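Putative cytosine/guanine deaminase (Unidentified, PDB 2PAJ) catalyses the zinc-dependent hydrolytic deamination of 2-amino-4-hydroxypteridines such as isoxanthopterin, giving 2,4-dihydroxypteridines and ammonium. Local coordinates at residues T302-C307 against V329-G334. Residues are numbered along the deposited sequence; the frame is centred on the assembly and turned at random.
Sequences TGVAHC and VPVSIG
Val304 and His306 pair with 329-334 through both their N-H and C=O groups. The two strands run parallel, in register Val304 to Val331, Ala305 to Ser332 and His306 to Ile333. Val304 N donates to Pro330 O at 3.0 Å. His306 N donates to Ser332 O at 2.7 Å, and Gly334 N reaches His306 O at 3.0 Å from above the carbonyl plane. Val304 O is gripped twice, by Ser332 N at 2.9 Å and by Ser332 OG at 2.8 Å. The hydroxyl bond comes in tilted 30° from the carbonyl plane. Ser332 OG sits between its own backbone N and carbonyl carbon (chi1 66°), which turns it to Val304 O; it also hydrogen-bonds Thr75 OG1.

On the face of Val304, Val331, His306 and Ile333, Val304 CG2 packs against Val331 CG2 at 4.1 Å. Val304 CG1 meets Val329 CG2, from the loop before the strand, the two side chains crossing at about a right angle. His306 touches the partner strand with CB, 3.4 Å from Ser332 O. Its ring swings clear of that strand, with CG anti to the backbone N (chi1 -177°), and the side chain meets Val321 and Thr353. Helix 346-359 packs on Ile333, and Trp389 of helix 383-398 on both Val331 and Ile333. Ala305 and Ser332 face the other way, Ala305 lying near the zinc ligand His76. These are neighbouring parallel strands of the amidohydrolase TIM barrel: 331-333 runs on to the zinc ligand Asp336, and 303-306 ends at Cys307, close to the zinc.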
ATOM      1  N   THR A 302       4.646 -16.369   5.801  1.00 49.99           N
ATOM      2  CA  THR A 302       5.254 -15.197   5.182  1.00 50.36           C
ATOM      3  C   THR A 302       4.372 -14.738   4.026  1.00 50.57           C
ATOM      4  O   THR A 302       3.973 -15.542   3.185  1.00 52.47           O
ATOM      5  CB  THR A 302       6.630 -15.535   4.627  1.00 51.46           C
ATOM      6  OG1 THR A 302       7.337 -16.344   5.570  1.00 53.15           O
ATOM      7  CG2 THR A 302       7.415 -14.276   4.358  1.00 50.85           C
ATOM      8  N   GLY A 303       4.067 -13.448   3.989  1.00 50.78           N
ATOM      9  CA  GLY A 303       3.216 -12.918   2.943  1.00 50.20           C
ATOM     10  C   GLY A 303       3.956 -12.388   1.734  1.00 51.33           C
ATOM     11  O   GLY A 303       5.185 -12.365   1.695  1.00 51.36           O
ATOM     12  N   VAL A 304       3.195 -11.974   0.727  1.00 51.71           N
ATOM     13  CA  VAL A 304       3.769 -11.426  -0.492  1.00 52.16           C
ATOM     14  C   VAL A 304       3.004 -10.163  -0.859  1.00 51.62           C
ATOM     15  O   VAL A 304       1.839 -10.016  -0.517  1.00 51.09           O
ATOM     16  CB  VAL A 304       3.668 -12.425  -1.690  1.00 54.14           C
ATOM     17  CG1 VAL A 304       4.358 -13.744  -1.353  1.00 53.57           C
ATOM     18  CG2 VAL A 304       2.213 -12.666  -2.046  1.00 53.20           C
ATOM     19  N   ALA A 305       3.687  -9.242  -1.525  1.00 51.40           N
ATOM     20  CA  ALA A 305       3.093  -7.995  -1.988  1.00 49.32           C
ATOM     21  C   ALA A 305       3.105  -8.170  -3.495  1.00 49.76           C
ATOM     22  O   ALA A 305       4.135  -7.986  -4.154  1.00 50.72           O
ATOM     23  CB  ALA A 305       3.946  -6.801  -1.585  1.00 47.43           C
ATOM     24  N   HIS A 306       1.952  -8.550  -4.030  1.00 49.34           N
ATOM     25  CA  HIS A 306       1.799  -8.789  -5.456  1.00 47.49           C
ATOM     26  C   HIS A 306       1.692  -7.494  -6.249  1.00 47.27           C
ATOM     27  O   HIS A 306       0.826  -6.673  -5.985  1.00 45.73           O
ATOM     28  CB  HIS A 306       0.561  -9.641  -5.683  1.00 48.67           C
ATOM     29  CG  HIS A 306       0.341 -10.013  -7.108  1.00 49.94           C
ATOM     30  ND1 HIS A 306      -0.905  -9.992  -7.691  1.00 49.83           N
ATOM     31  CD2 HIS A 306       1.207 -10.401  -8.071  1.00 50.88           C
ATOM     32  CE1 HIS A 306      -0.796 -10.349  -8.958  1.00 52.36           C
ATOM     33  NE2 HIS A 306       0.475 -10.601  -9.213  1.00 50.71           N
ATOM     34  N   CYS A 307       2.578  -7.323  -7.226  1.00 49.02           N
ATOM     35  CA  CYS A 307       2.586  -6.126  -8.071  1.00 52.39           C
ATOM     36  C   CYS A 307       2.645  -6.493  -9.558  1.00 52.69           C
ATOM     37  O   CYS A 307       3.716  -6.470 -10.161  1.00 52.47           O
ATOM     38  CB  CYS A 307       3.786  -5.226  -7.715  1.00 52.30           C
ATOM     39  SG  CYS A 307       3.874  -4.700  -5.975  1.00 53.63           S
ATOM     40  N   VAL A 329      -0.409 -19.125   1.532  1.00 50.66           N
ATOM     41  CA  VAL A 329       0.380 -17.984   1.934  1.00 50.58           C
ATOM     42  C   VAL A 329      -0.405 -16.692   1.711  1.00 51.75           C
ATOM     43  O   VAL A 329      -1.053 -16.526   0.678  1.00 50.62           O
ATOM     44  CB  VAL A 329       1.732 -17.938   1.176  1.00 49.70           C
ATOM     45  CG1 VAL A 329       1.802 -19.062   0.176  1.00 45.95           C
ATOM     46  CG2 VAL A 329       1.924 -16.589   0.498  1.00 46.06           C
ATOM     47  N   PRO A 330      -0.374 -15.770   2.695  1.00 52.69           N
ATOM     48  CA  PRO A 330      -1.084 -14.492   2.588  1.00 51.58           C
ATOM     49  C   PRO A 330      -0.630 -13.645   1.399  1.00 51.94           C
ATOM     50  O   PRO A 330       0.565 -13.447   1.169  1.00 52.80           O
ATOM     51  CB  PRO A 330      -0.819 -13.821   3.941  1.00 50.89           C
ATOM     52  CG  PRO A 330       0.403 -14.496   4.453  1.00 51.49           C
ATOM     53  CD  PRO A 330       0.218 -15.922   4.036  1.00 52.12           C
ATOM     54  N   VAL A 331      -1.610 -13.149   0.650  1.00 50.53           N
ATOM     55  CA  VAL A 331      -1.375 -12.348  -0.538  1.00 47.78           C
ATOM     56  C   VAL A 331      -1.932 -10.937  -0.387  1.00 47.46           C
ATOM     57  O   VAL A 331      -3.087 -10.751  -0.014  1.00 48.19           O
ATOM     58  CB  VAL A 331      -2.036 -13.019  -1.766  1.00 47.13           C
ATOM     59  CG1 VAL A 331      -1.840 -12.164  -3.008  1.00 46.10           C
ATOM     60  CG2 VAL A 331      -1.463 -14.419  -1.965  1.00 45.23           C
ATOM     61  N   SER A 332      -1.100  -9.943  -0.664  1.00 46.72           N
ATOM     62  CA  SER A 332      -1.518  -8.553  -0.578  1.00 46.61           C
ATOM     63  C   SER A 332      -1.178  -7.887  -1.898  1.00 47.58           C
ATOM     64  O   SER A 332      -0.428  -8.430  -2.703  1.00 47.26           O
ATOM     65  CB  SER A 332      -0.818  -7.826   0.585  1.00 47.28           C
ATOM     66  OG  SER A 332       0.585  -7.707   0.400  1.00 47.46           O
ATOM     67  N   ILE A 333      -1.734  -6.708  -2.123  1.00 48.66           N
ATOM     68  CA  ILE A 333      -1.485  -6.006  -3.362  1.00 49.46           C
ATOM     69  C   ILE A 333      -0.731  -4.692  -3.185  1.00 49.72           C
ATOM     70  O   ILE A 333      -0.914  -3.968  -2.212  1.00 49.01           O
ATOM     71  CB  ILE A 333      -2.822  -5.774  -4.108  1.00 49.74           C
ATOM     72  CG1 ILE A 333      -3.435  -7.128  -4.444  1.00 48.90           C
ATOM     73  CG2 ILE A 333      -2.600  -4.996  -5.392  1.00 48.17           C
ATOM     74  CD1 ILE A 333      -4.678  -7.044  -5.249  1.00 50.49           C
ATOM     75  N   GLY A 334       0.150  -4.414  -4.132  1.00 49.88           N
ATOM     76  CA  GLY A 334       0.907  -3.190  -4.091  1.00 49.93           C
ATOM     77  C   GLY A 334       1.171  -2.757  -5.512  1.00 50.63           C
ATOM     78  O   GLY A 334       0.984  -3.516  -6.444  1.00 49.32           O
TER